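Local coordinates for UPF0311 protein RPA1785 (Rhodopseudomonas palustris, PDB 3C5O), which is of unknown function but belongs to the UPF0311 (DUF3237) family and folds as a closed antiparallel beta-barrel that assembles with further copies of itself, at residues F13-R18 / V147-H152; T78-V83 / T123-Y128; V89-G94 / V112-T117. One frame throughout, in Å; residues are numbered along the deposited sequence.

Contact 1: F13-R18 / V147-H152; sequences FTITAR and VVIDVH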
ATOM      1  N   PHE B  13      -9.738   9.078 -22.065  1.00 52.67           N
ATOM      2  CA  PHE B  13      -8.531   9.744 -22.571  1.00 52.11           C
ATOM      3  C   PHE B  13      -7.365   8.814 -22.645  1.00 51.15           C
ATOM      4  O   PHE B  13      -7.408   7.724 -22.077  1.00 50.06           O
ATOM      5  CB  PHE B  13      -8.171  11.018 -21.751  1.00 51.63           C
ATOM      6  CG  PHE B  13      -8.070  10.798 -20.259  1.00 49.10           C
ATOM      7  CD1 PHE B  13      -9.140  11.123 -19.425  1.00 50.23           C
ATOM      8  CD2 PHE B  13      -6.903  10.296 -19.687  1.00 47.70           C
ATOM      9  CE1 PHE B  13      -9.057  10.927 -18.069  1.00 49.38           C
ATOM     10  CE2 PHE B  13      -6.809  10.102 -18.310  1.00 46.32           C
ATOM     11  CZ  PHE B  13      -7.888  10.420 -17.502  1.00 47.10           C
ATOM     12  N   THR B  14      -6.320   9.253 -23.342  1.00 51.97           N
ATOM     13  CA  THR B  14      -5.083   8.488 -23.473  1.00 51.33           C
ATOM     14  C   THR B  14      -3.899   9.212 -22.805  1.00 50.82           C
ATOM     15  O   THR B  14      -3.716  10.428 -22.986  1.00 50.44           O
ATOM     16  CB  THR B  14      -4.799   8.162 -24.942  1.00 53.54           C
ATOM     17  OG1 THR B  14      -5.901   7.415 -25.472  1.00 55.11           O
ATOM     18  CG2 THR B  14      -3.536   7.320 -25.090  1.00 50.91           C
ATOM     19  N   ILE B  15      -3.156   8.460 -21.980  1.00 49.13           N
ATOM     20  CA  ILE B  15      -1.874   8.898 -21.394  1.00 48.89           C
ATOM     21  C   ILE B  15      -0.734   8.220 -22.144  1.00 49.80           C
ATOM     22  O   ILE B  15      -0.677   6.981 -22.223  1.00 49.35           O
ATOM     23  CB  ILE B  15      -1.718   8.489 -19.894  1.00 47.65           C
ATOM     24  CG1 ILE B  15      -2.837   9.096 -19.030  1.00 48.11           C
ATOM     25  CG2 ILE B  15      -0.343   8.907 -19.355  1.00 46.34           C
ATOM     26  CD1 ILE B  15      -2.821   8.586 -17.580  1.00 44.65           C
ATOM     27  N   THR B  16       0.154   9.030 -22.707  1.00 50.98           N
ATOM     28  CA  THR B  16       1.344   8.535 -23.359  1.00 52.70           C
ATOM     29  C   THR B  16       2.527   8.882 -22.458  1.00 52.36           C
ATOM     30  O   THR B  16       2.850  10.049 -22.304  1.00 53.92           O
ATOM     31  CB  THR B  16       1.522   9.191 -24.741  1.00 54.96           C
ATOM     32  OG1 THR B  16       0.398   8.875 -25.567  1.00 57.90           O
ATOM     33  CG2 THR B  16       2.782   8.705 -25.433  1.00 55.83           C
ATOM     34  N   ALA B  17       3.156   7.889 -21.837  1.00 51.18           N
ATOM     35  CA  ALA B  17       4.313   8.157 -20.996  1.00 50.52           C
ATOM     36  C   ALA B  17       5.642   7.774 -21.666  1.00 52.26           C
ATOM     37  O   ALA B  17       5.855   6.598 -21.998  1.00 52.41           O
ATOM     38  CB  ALA B  17       4.164   7.449 -19.657  1.00 48.40           C
ATOM     39  N   ARG B  18       6.526   8.755 -21.861  1.00 53.90           N
ATOM     40  CA  ARG B  18       7.896   8.484 -22.335  1.00 55.77           C
ATOM     41  C   ARG B  18       8.683   7.858 -21.186  1.00 54.07           C
ATOM     42  O   ARG B  18       8.710   8.378 -20.060  1.00 52.71           O
ATOM     43  CB  ARG B  18       8.612   9.752 -22.849  1.00 58.00           C
ATOM     44  CG  ARG B  18       7.810  10.624 -23.815  1.00 61.26           C
ATOM     45  CD  ARG B  18       8.591  11.871 -24.414  1.00 65.40           C
ATOM     46  NE  ARG B  18       9.571  12.592 -23.543  1.00 67.80           N
ATOM     47  CZ  ARG B  18      10.887  12.307 -23.470  1.00 69.54           C
ATOM     48  NH1 ARG B  18      11.425  11.284 -24.161  1.00 69.11           N
ATOM     49  NH2 ARG B  18      11.683  13.028 -22.680  1.00 68.90           N
ATOM     50  N   VAL B 147       5.014   4.213 -23.241  1.00 51.80           N
ATOM     51  CA  VAL B 147       3.854   3.402 -22.886  1.00 50.29           C
ATOM     52  C   VAL B 147       2.593   4.243 -23.147  1.00 50.61           C
ATOM     53  O   VAL B 147       2.543   5.409 -22.764  1.00 49.59           O
ATOM     54  CB  VAL B 147       3.917   2.953 -21.404  1.00 49.72           C
ATOM     55  CG1 VAL B 147       2.606   2.319 -20.986  1.00 48.46           C
ATOM     56  CG2 VAL B 147       5.101   1.958 -21.170  1.00 45.52           C
ATOM     57  N   VAL B 148       1.605   3.653 -23.831  1.00 51.86           N
ATOM     58  CA  VAL B 148       0.367   4.314 -24.241  1.00 52.28           C
ATOM     59  C   VAL B 148      -0.806   3.660 -23.524  1.00 52.18           C
ATOM     60  O   VAL B 148      -1.138   2.518 -23.808  1.00 53.51           O
ATOM     61  CB  VAL B 148       0.137   4.184 -25.758  1.00 54.58           C
ATOM     62  CG1 VAL B 148      -1.182   4.856 -26.195  1.00 55.75           C
ATOM     63  CG2 VAL B 148       1.296   4.772 -26.538  1.00 55.00           C
ATOM     64  N   ILE B 149      -1.446   4.392 -22.612  1.00 51.36           N
ATOM     65  CA  ILE B 149      -2.529   3.850 -21.801  1.00 50.71           C
ATOM     66  C   ILE B 149      -3.804   4.502 -22.258  1.00 51.32           C
ATOM     67  O   ILE B 149      -3.956   5.713 -22.135  1.00 51.22           O
ATOM     68  CB  ILE B 149      -2.458   4.263 -20.286  1.00 49.42           C
ATOM     69  CG1 ILE B 149      -1.032   4.652 -19.782  1.00 49.64           C
ATOM     70  CG2 ILE B 149      -3.312   3.305 -19.397  1.00 49.53           C
ATOM     71  CD1 ILE B 149      -0.113   3.582 -19.534  1.00 51.88           C
ATOM     72  N   ASP B 150      -4.732   3.698 -22.743  1.00 52.13           N
ATOM     73  CA  ASP B 150      -6.064   4.165 -23.056  1.00 53.13           C
ATOM     74  C   ASP B 150      -6.899   3.993 -21.817  1.00 52.26           C
ATOM     75  O   ASP B 150      -7.102   2.868 -21.351  1.00 52.95           O
ATOM     76  CB  ASP B 150      -6.642   3.354 -24.201  1.00 55.01           C
ATOM     77  CG  ASP B 150      -5.899   3.583 -25.483  1.00 58.34           C
ATOM     78  OD1 ASP B 150      -5.704   4.760 -25.862  1.00 61.14           O
ATOM     79  OD2 ASP B 150      -5.511   2.586 -26.123  1.00 64.47           O
ATOM     80  N   VAL B 151      -7.374   5.108 -21.284  1.00 51.26           N
ATOM     81  CA  VAL B 151      -8.050   5.139 -19.984  1.00 50.08           C
ATOM     82  C   VAL B 151      -9.565   5.108 -20.191  1.00 51.81           C
ATOM     83  O   VAL B 151     -10.115   5.884 -20.967  1.00 52.98           O
ATOM     84  CB  VAL B 151      -7.633   6.396 -19.137  1.00 48.82           C
ATOM     85  CG1 VAL B 151      -8.357   6.427 -17.784  1.00 48.66           C
ATOM     86  CG2 VAL B 151      -6.099   6.442 -18.904  1.00 45.85           C
ATOM     87  N   HIS B 152     -10.225   4.203 -19.484  1.00 51.36           N
ATOM     88  CA  HIS B 152     -11.650   4.035 -19.582  1.00 53.01           C
ATOM     89  C   HIS B 152     -12.281   4.296 -18.234  1.00 53.04           C
ATOM     90  O   HIS B 152     -11.810   3.780 -17.230  1.00 52.57           O
ATOM     91  CB  HIS B 152     -11.960   2.613 -20.036  1.00 53.88           C
ATOM     92  CG  HIS B 152     -11.306   2.257 -21.329  1.00 54.04           C
ATOM     93  ND1 HIS B 152     -11.925   2.428 -22.541  1.00 55.60           N
ATOM     94  CD2 HIS B 152     -10.069   1.783 -21.604  1.00 54.72           C
ATOM     95  CE1 HIS B 152     -11.117   2.047 -23.511  1.00 55.05           C
ATOM     96  NE2 HIS B 152      -9.979   1.656 -22.971  1.00 57.29           N
TER
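T14 OG1 is gripped by two groups: it donates to D150 OD1, 2.7 Å away, and is also hydrogen-bonded to the hydroxyl of Y11 on its own strand. OD1 is approached nearly in line with its C-O bond, and the two side chains run alongside each other off the same face of the sheet. This is the seam of an antiparallel beta-barrel, where the first strand, 9-27, meets the last, 146-154. I15 and I149 make a hydrogen-bonded pair in which the bond from I149 N to I15 O, 2.7 Å, is practically straight (179°), and A17 with V147 repeats the pattern. At the other end F13 N reaches V151 O only weakly, at 3.4 Å. T14 and V148 share the face of D150, where T14 CG2 touches V148 CG1 at 3.6 Å and D150 packs on P5 of a second subunit. The other face looks into the barrel: F13 and I15 rest on V43 of the adjoining strand and on I48 and V52 of strand 48-62. Placing CG between the backbone N and the carbonyl carbon (chi1 53°) brings the F13 ring up against V151, whose CB lies over one ring face, 4.2 Å from the centroid.

Contact 2: T78-V83 / T123-Y128; sequences TDDGAV and TGHPNY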
ATOM      1  N   THR B  78      -2.541  19.827 -16.750  1.00 53.55           N
ATOM      2  CA  THR B  78      -3.386  20.205 -17.872  1.00 53.91           C
ATOM      3  C   THR B  78      -3.157  21.637 -18.377  1.00 56.71           C
ATOM      4  O   THR B  78      -2.550  22.485 -17.680  1.00 56.92           O
ATOM      5  CB  THR B  78      -4.850  20.047 -17.541  1.00 54.10           C
ATOM      6  OG1 THR B  78      -5.244  21.083 -16.629  1.00 54.43           O
ATOM      7  CG2 THR B  78      -5.116  18.672 -16.957  1.00 50.59           C
ATOM      8  N   ASP B  79      -3.657  21.901 -19.588  1.00 57.79           N
ATOM      9  CA  ASP B  79      -3.463  23.191 -20.229  1.00 61.18           C
ATOM     10  C   ASP B  79      -4.150  24.334 -19.462  1.00 62.17           C
ATOM     11  O   ASP B  79      -3.798  25.506 -19.630  1.00 64.57           O
ATOM     12  CB  ASP B  79      -3.868  23.162 -21.734  1.00 63.97           C
ATOM     13  CG  ASP B  79      -5.333  22.728 -21.979  1.00 65.70           C
ATOM     14  OD1 ASP B  79      -5.984  22.176 -21.065  1.00 66.56           O
ATOM     15  OD2 ASP B  79      -5.835  22.927 -23.116  1.00 72.79           O
ATOM     16  N   ASP B  80      -5.115  23.977 -18.619  1.00 60.53           N
ATOM     17  CA  ASP B  80      -5.925  24.958 -17.896  1.00 62.16           C
ATOM     18  C   ASP B  80      -5.570  24.954 -16.403  1.00 60.98           C
ATOM     19  O   ASP B  80      -6.232  25.600 -15.594  1.00 61.95           O
ATOM     20  CB  ASP B  80      -7.443  24.774 -18.166  1.00 61.98           C
ATOM     21  CG  ASP B  80      -7.997  23.419 -17.669  1.00 59.50           C
ATOM     22  OD1 ASP B  80      -7.248  22.422 -17.572  1.00 54.09           O
ATOM     23  OD2 ASP B  80      -9.207  23.343 -17.390  1.00 59.07           O
ATOM     24  N   GLY B  81      -4.528  24.211 -16.039  1.00 59.39           N
ATOM     25  CA  GLY B  81      -3.836  24.486 -14.785  1.00 59.10           C
ATOM     26  C   GLY B  81      -3.974  23.495 -13.655  1.00 57.20           C
ATOM     27  O   GLY B  81      -3.537  23.776 -12.525  1.00 57.79           O
ATOM     28  N   ALA B  82      -4.572  22.346 -13.942  1.00 55.34           N
ATOM     29  CA  ALA B  82      -4.661  21.262 -12.974  1.00 53.53           C
ATOM     30  C   ALA B  82      -3.362  20.466 -12.924  1.00 52.27           C
ATOM     31  O   ALA B  82      -2.740  20.210 -13.959  1.00 52.81           O
ATOM     32  CB  ALA B  82      -5.792  20.339 -13.327  1.00 52.35           C
ATOM     33  N   VAL B  83      -2.968  20.079 -11.716  1.00 50.86           N
ATOM     34  CA  VAL B  83      -1.917  19.098 -11.517  1.00 48.71           C
ATOM     35  C   VAL B  83      -2.603  17.848 -11.025  1.00 47.16           C
ATOM     36  O   VAL B  83      -3.330  17.887 -10.050  1.00 46.77           O
ATOM     37  CB  VAL B  83      -0.854  19.589 -10.505  1.00 49.12           C
ATOM     38  CG1 VAL B  83       0.157  18.505 -10.198  1.00 46.45           C
ATOM     39  CG2 VAL B  83      -0.158  20.832 -11.068  1.00 50.21           C
ATOM     40  N   THR B 123      -6.480  15.038  -7.631  1.00 47.79           N
ATOM     41  CA  THR B 123      -6.370  16.440  -8.001  1.00 48.25           C
ATOM     42  C   THR B 123      -7.273  17.382  -7.228  1.00 49.22           C
ATOM     43  O   THR B 123      -8.340  17.039  -6.828  1.00 49.44           O
ATOM     44  CB  THR B 123      -6.589  16.636  -9.473  1.00 48.76           C
ATOM     45  OG1 THR B 123      -6.269  17.959  -9.836  1.00 53.29           O
ATOM     46  CG2 THR B 123      -7.948  16.352  -9.825  1.00 48.97           C
ATOM     47  N   GLY B 124      -6.812  18.597  -7.033  1.00 50.65           N
ATOM     48  CA  GLY B 124      -7.593  19.597  -6.353  1.00 52.58           C
ATOM     49  C   GLY B 124      -8.428  20.447  -7.277  1.00 54.72           C
ATOM     50  O   GLY B 124      -9.414  21.013  -6.895  1.00 55.44           O
ATOM     51  N   HIS B 125      -8.010  20.512  -8.514  1.00 54.39           N
ATOM     52  CA  HIS B 125      -8.654  21.373  -9.533  1.00 56.26           C
ATOM     53  C   HIS B 125     -10.142  21.059  -9.670  1.00 57.33           C
ATOM     54  O   HIS B 125     -10.510  19.897  -9.842  1.00 56.35           O
ATOM     55  CB  HIS B 125      -7.994  21.236 -10.903  1.00 55.18           C
ATOM     56  CG  HIS B 125      -8.258  22.410 -11.814  1.00 57.55           C
ATOM     57  ND1 HIS B 125      -9.492  22.654 -12.387  1.00 57.22           N
ATOM     58  CD2 HIS B 125      -7.445  23.408 -12.242  1.00 56.67           C
ATOM     59  CE1 HIS B 125      -9.427  23.752 -13.118  1.00 57.75           C
ATOM     60  NE2 HIS B 125      -8.190  24.211 -13.071  1.00 56.74           N
ATOM     61  N   PRO B 126     -10.997  22.093  -9.579  1.00 60.02           N
ATOM     62  CA  PRO B 126     -12.452  21.917  -9.639  1.00 62.15           C
ATOM     63  C   PRO B 126     -12.988  21.191 -10.860  1.00 62.56           C
ATOM     64  O   PRO B 126     -14.025  20.549 -10.742  1.00 63.48           O
ATOM     65  CB  PRO B 126     -12.983  23.363  -9.607  1.00 64.71           C
ATOM     66  CG  PRO B 126     -11.959  24.094  -8.884  1.00 65.18           C
ATOM     67  CD  PRO B 126     -10.642  23.498  -9.305  1.00 61.49           C
ATOM     68  N   ASN B 127     -12.306  21.298 -12.007  1.00 62.64           N
ATOM     69  CA  ASN B 127     -12.837  20.825 -13.291  1.00 63.55           C
ATOM     70  C   ASN B 127     -12.531  19.360 -13.470  1.00 61.61           C
ATOM     71  O   ASN B 127     -13.121  18.705 -14.330  1.00 61.48           O
ATOM     72  CB  ASN B 127     -12.232  21.626 -14.461  1.00 64.33           C
ATOM     73  CG  ASN B 127     -12.878  21.308 -15.826  1.00 67.99           C
ATOM     74  OD1 ASN B 127     -12.179  21.170 -16.838  1.00 70.55           O
ATOM     75  ND2 ASN B 127     -14.206  21.211 -15.861  1.00 71.56           N
ATOM     76  N   TYR B 128     -11.596  18.859 -12.658  1.00 60.06           N
ATOM     77  CA  TYR B 128     -11.096  17.489 -12.777  1.00 58.46           C
ATOM     78  C   TYR B 128     -11.392  16.664 -11.541  1.00 58.20           C
ATOM     79  O   TYR B 128     -10.858  15.578 -11.360  1.00 56.33           O
ATOM     80  CB  TYR B 128      -9.592  17.485 -13.102  1.00 56.71           C
ATOM     81  CG  TYR B 128      -9.313  18.193 -14.399  1.00 57.74           C
ATOM     82  CD1 TYR B 128      -9.004  19.558 -14.423  1.00 57.93           C
ATOM     83  CD2 TYR B 128      -9.436  17.529 -15.607  1.00 55.90           C
ATOM     84  CE1 TYR B 128      -8.770  20.215 -15.618  1.00 57.97           C
ATOM     85  CE2 TYR B 128      -9.221  18.188 -16.803  1.00 58.28           C
ATOM     86  CZ  TYR B 128      -8.880  19.523 -16.803  1.00 59.31           C
ATOM     87  OH  TYR B 128      -8.658  20.167 -18.005  1.00 63.18           O
TER
HETATM   88  O   HOH W   1      -7.789  20.124 -20.332  1.00 45.03           O
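A82 CB packs against two side chains of the 123-128 loop, 3.4 Å from H125 CB and 3.5 Å from Y128 CD1. Beside it T78 CG2 sits over one face of the Y128 ring, and the hydroxyl of that ring donates to D80 OD1 at 2.7 Å, arriving on the syn side and 28° out of the carboxylate plane. T78 OG1 donates to the same oxygen at 2.6 Å and takes a bond from A82 N, which anchors the carboxylate, exposed though D80 is, on the type I turn from T78 to G81. A phenylalanine in place of Y128 would probably cost D80 OD1 one of its donors and leave the carboxylate freer to turn. Farther out the contact slackens: H125 NE2 has just a weak 3.5 Å bond to D80 O, D79 and N127 are exposed, and a water bridges D79 OD1 and Y128 OH. Just past the turn, T123 OG1 donates to V83 O at 2.9 Å from above the carbonyl plane. The loop joining strands 68-78 and 83-93 is thus fastened to the one that leads from strand 114-122 toward strand 136-142, with Y128 resting on I48 of strand 48-62 and V83 on S24 of a third subunit.

Contact 3: V89-G94 / V112-T117; sequences VGIRFG and VIYFRT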
ATOM      1  N   VAL B  89      -1.489   1.079 -11.482  1.00 47.41           N
ATOM      2  CA  VAL B  89      -1.136  -0.245 -11.005  1.00 47.83           C
ATOM      3  C   VAL B  89      -1.809  -1.329 -11.859  1.00 48.47           C
ATOM      4  O   VAL B  89      -3.012  -1.260 -12.143  1.00 49.03           O
ATOM      5  CB  VAL B  89      -1.489  -0.439  -9.500  1.00 49.16           C
ATOM      6  CG1 VAL B  89      -0.976  -1.783  -9.002  1.00 50.81           C
ATOM      7  CG2 VAL B  89      -0.895   0.675  -8.636  1.00 48.58           C
ATOM      8  N   GLY B  90      -1.031  -2.331 -12.271  1.00 47.46           N
ATOM      9  CA  GLY B  90      -1.583  -3.381 -13.066  1.00 47.62           C
ATOM     10  C   GLY B  90      -0.654  -4.516 -13.378  1.00 48.33           C
ATOM     11  O   GLY B  90       0.240  -4.858 -12.592  1.00 47.57           O
ATOM     12  N   ILE B  91      -0.908  -5.132 -14.526  1.00 49.10           N
ATOM     13  CA  ILE B  91      -0.122  -6.268 -14.958  1.00 50.22           C
ATOM     14  C   ILE B  91       0.130  -6.257 -16.457  1.00 50.41           C
ATOM     15  O   ILE B  91      -0.645  -5.723 -17.236  1.00 49.33           O
ATOM     16  CB  ILE B  91      -0.721  -7.647 -14.486  1.00 52.44           C
ATOM     17  CG1 ILE B  91      -2.130  -7.876 -14.975  1.00 53.18           C
ATOM     18  CG2 ILE B  91      -0.753  -7.769 -12.952  1.00 53.18           C
ATOM     19  CD1 ILE B  91      -2.579  -9.299 -14.759  1.00 55.97           C
ATOM     20  N   ARG B  92       1.269  -6.812 -16.838  1.00 51.74           N
ATOM     21  CA  ARG B  92       1.518  -7.130 -18.220  1.00 52.83           C
ATOM     22  C   ARG B  92       1.954  -8.585 -18.308  1.00 55.00           C
ATOM     23  O   ARG B  92       2.853  -9.030 -17.586  1.00 55.17           O
ATOM     24  CB  ARG B  92       2.559  -6.201 -18.804  1.00 52.01           C
ATOM     25  CG  ARG B  92       2.887  -6.554 -20.231  1.00 54.03           C
ATOM     26  CD  ARG B  92       3.547  -5.398 -20.899  1.00 55.49           C
ATOM     27  NE  ARG B  92       4.932  -5.256 -20.471  1.00 55.57           N
ATOM     28  CZ  ARG B  92       5.445  -4.178 -19.891  1.00 53.42           C
ATOM     29  NH1 ARG B  92       4.700  -3.106 -19.637  1.00 51.60           N
ATOM     30  NH2 ARG B  92       6.728  -4.175 -19.575  1.00 53.12           N
ATOM     31  N   PHE B  93       1.298  -9.324 -19.198  1.00 57.03           N
ATOM     32  CA  PHE B  93       1.537 -10.749 -19.384  1.00 59.65           C
ATOM     33  C   PHE B  93       1.335 -11.066 -20.872  1.00 61.79           C
ATOM     34  O   PHE B  93       1.009 -10.175 -21.657  1.00 61.37           O
ATOM     35  CB  PHE B  93       0.588 -11.563 -18.483  1.00 60.27           C
ATOM     36  CG  PHE B  93       1.022 -13.008 -18.248  1.00 62.96           C
ATOM     37  CD1 PHE B  93       0.068 -14.022 -18.157  1.00 63.83           C
ATOM     38  CD2 PHE B  93       2.372 -13.346 -18.090  1.00 61.82           C
ATOM     39  CE1 PHE B  93       0.447 -15.341 -17.931  1.00 67.62           C
ATOM     40  CE2 PHE B  93       2.767 -14.678 -17.865  1.00 64.62           C
ATOM     41  CZ  PHE B  93       1.800 -15.676 -17.781  1.00 67.76           C
ATOM     42  N   GLY B  94       1.550 -12.313 -21.249  1.00 65.04           N
ATOM     43  CA  GLY B  94       1.444 -12.761 -22.634  1.00 68.89           C
ATOM     44  C   GLY B  94       2.319 -13.996 -22.858  1.00 72.02           C
ATOM     45  O   GLY B  94       2.935 -14.493 -21.918  1.00 72.58           O
ATOM     46  N   VAL B 112      -1.607  -8.708 -28.814  1.00 68.06           N
ATOM     47  CA  VAL B 112      -1.231 -10.068 -28.371  1.00 68.53           C
ATOM     48  C   VAL B 112      -0.646 -10.048 -26.964  1.00 65.64           C
ATOM     49  O   VAL B 112      -0.333 -11.092 -26.387  1.00 65.98           O
ATOM     50  CB  VAL B 112      -0.281 -10.808 -29.343  1.00 70.88           C
ATOM     51  CG1 VAL B 112      -0.990 -11.150 -30.628  1.00 73.58           C
ATOM     52  CG2 VAL B 112       0.964  -9.995 -29.600  1.00 70.09           C
ATOM     53  N   ILE B 113      -0.528  -8.846 -26.415  1.00 63.01           N
ATOM     54  CA  ILE B 113      -0.050  -8.664 -25.062  1.00 60.44           C
ATOM     55  C   ILE B 113      -1.194  -8.204 -24.180  1.00 59.42           C
ATOM     56  O   ILE B 113      -1.895  -7.245 -24.514  1.00 59.51           O
ATOM     57  CB  ILE B 113       1.130  -7.657 -25.000  1.00 58.63           C
ATOM     58  CG1 ILE B 113       2.329  -8.142 -25.839  1.00 59.55           C
ATOM     59  CG2 ILE B 113       1.547  -7.378 -23.550  1.00 55.04           C
ATOM     60  CD1 ILE B 113       2.888  -9.496 -25.460  1.00 60.55           C
ATOM     61  N   TYR B 114      -1.395  -8.915 -23.069  1.00 59.06           N
ATOM     62  CA  TYR B 114      -2.358  -8.503 -22.062  1.00 57.32           C
ATOM     63  C   TYR B 114      -1.698  -7.432 -21.225  1.00 54.32           C
ATOM     64  O   TYR B 114      -0.706  -7.698 -20.545  1.00 54.09           O
ATOM     65  CB  TYR B 114      -2.791  -9.693 -21.189  1.00 57.88           C
ATOM     66  CG  TYR B 114      -3.889  -9.319 -20.206  1.00 56.88           C
ATOM     67  CD1 TYR B 114      -5.234  -9.371 -20.584  1.00 56.39           C
ATOM     68  CD2 TYR B 114      -3.579  -8.920 -18.895  1.00 52.91           C
ATOM     69  CE1 TYR B 114      -6.244  -9.029 -19.683  1.00 56.90           C
ATOM     70  CE2 TYR B 114      -4.573  -8.580 -17.994  1.00 52.71           C
ATOM     71  CZ  TYR B 114      -5.897  -8.628 -18.392  1.00 55.22           C
ATOM     72  OH  TYR B 114      -6.875  -8.296 -17.502  1.00 55.47           O
ATOM     73  N   PHE B 115      -2.223  -6.212 -21.280  1.00 52.79           N
ATOM     74  CA  PHE B 115      -1.604  -5.107 -20.583  1.00 50.27           C
ATOM     75  C   PHE B 115      -2.659  -4.153 -20.053  1.00 49.89           C
ATOM     76  O   PHE B 115      -3.089  -3.222 -20.766  1.00 50.52           O
ATOM     77  CB  PHE B 115      -0.586  -4.422 -21.504  1.00 49.90           C
ATOM     78  CG  PHE B 115       0.249  -3.365 -20.840  1.00 47.60           C
ATOM     79  CD1 PHE B 115       1.148  -2.616 -21.597  1.00 48.06           C
ATOM     80  CD2 PHE B 115       0.126  -3.086 -19.482  1.00 48.32           C
ATOM     81  CE1 PHE B 115       1.928  -1.608 -21.018  1.00 46.58           C
ATOM     82  CE2 PHE B 115       0.905  -2.057 -18.873  1.00 48.86           C
ATOM     83  CZ  PHE B 115       1.808  -1.317 -19.649  1.00 46.80           C
ATOM     84  N   ARG B 116      -3.064  -4.394 -18.800  1.00 48.50           N
ATOM     85  CA  ARG B 116      -4.200  -3.729 -18.190  1.00 47.31           C
ATOM     86  C   ARG B 116      -3.840  -3.243 -16.797  1.00 47.19           C
ATOM     87  O   ARG B 116      -3.093  -3.910 -16.050  1.00 47.02           O
ATOM     88  CB  ARG B 116      -5.450  -4.630 -18.144  1.00 48.43           C
ATOM     89  CG  ARG B 116      -5.750  -5.438 -19.456  1.00 48.90           C
ATOM     90  CD  ARG B 116      -6.445  -4.651 -20.599  1.00 48.39           C
ATOM     91  NE  ARG B 116      -6.708  -5.549 -21.745  1.00 51.71           N
ATOM     92  CZ  ARG B 116      -5.847  -5.794 -22.736  1.00 50.61           C
ATOM     93  NH1 ARG B 116      -4.687  -5.186 -22.770  1.00 48.62           N
ATOM     94  NH2 ARG B 116      -6.149  -6.621 -23.730  1.00 53.46           N
ATOM     95  N   THR B 117      -4.375  -2.073 -16.456  1.00 46.56           N
ATOM     96  CA  THR B 117      -4.035  -1.414 -15.220  1.00 47.22           C
ATOM     97  C   THR B 117      -5.252  -0.734 -14.618  1.00 47.68           C
ATOM     98  O   THR B 117      -6.298  -0.588 -15.267  1.00 48.40           O
ATOM     99  CB  THR B 117      -3.003  -0.282 -15.447  1.00 45.86           C
ATOM    100  OG1 THR B 117      -3.680   0.846 -16.005  1.00 47.71           O
ATOM    101  CG2 THR B 117      -1.899  -0.686 -16.385  1.00 46.75           C
TER
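R92 lays its side chain over one face of the F115 ring, the two residues facing each other in a non-hydrogen-bonded antiparallel pair. CD stands 4.0 Å from the F115 ring centroid in a CH-pi contact. The chain then bends at chi3 (76°) and carries the guanidinium along over the same ring, with R92 CZ 4.8 Å from its centroid. This cation-pi contact is not a flat stack: the two planes are 74° apart, and the guanidinium turns an edge to the ring, bringing NH1 to 3.4 Å from F115 CZ. From another direction I113 CG2 closes on R92 CG at 3.7 Å, so the aliphatic part of the arginine is packed by both residues.

The opposite face is arranged differently. I91 meets the rim of the Y114 ring, CG1 near the ring plane and CD1 3.9 Å from CE2, while R116 CG of the same strand lies over a face of that tyrosine. The polar ends lead out to a second subunit: Y114 OH bonds to V154 O and L135 N there, and R116 NH2 to L155 O.

Between the backbones, I91 N bonds to R116 O at 2.9 Å and F93 N to Y114 O at the same length. At G90 the strands draw so close, 3.8 Å from G90 CA to T117 CA, that a beta carbon would collide with R116 O. R92 also touches L70 of strand 68-78 and L102 of helix 96-103, and F115 touches A140 of strand 136-142. The two segments are thus adjacent strands of a closed antiparallel beta-barrel, with the R92 and F115 face turned inward and the Y114 and R116 face meeting the second subunit.

Starting from the N terminus, the chain lays down strand 9-27, whose partner in contact 1 arrives only at the end, on strand 146-154; that pairing closes the whole barrel. Within this span the loop after strand 68-78 starts contact 2, which is completed by the loop after strand 114-122. Inside that again, strand 83-93 runs out through helix 96-103 and returns as strand 114-122, giving contact 3 the shortest closure. The three therefore nest without crossing. Contacts 1 and 3 touch inside the barrel, V147 CG1 lying 4.0 Å from F115 CZ, and both reach the second subunit. Contact 2 lies apart, on the opposite side of the chain's centre from contact 3, their centres about 29 Å apart.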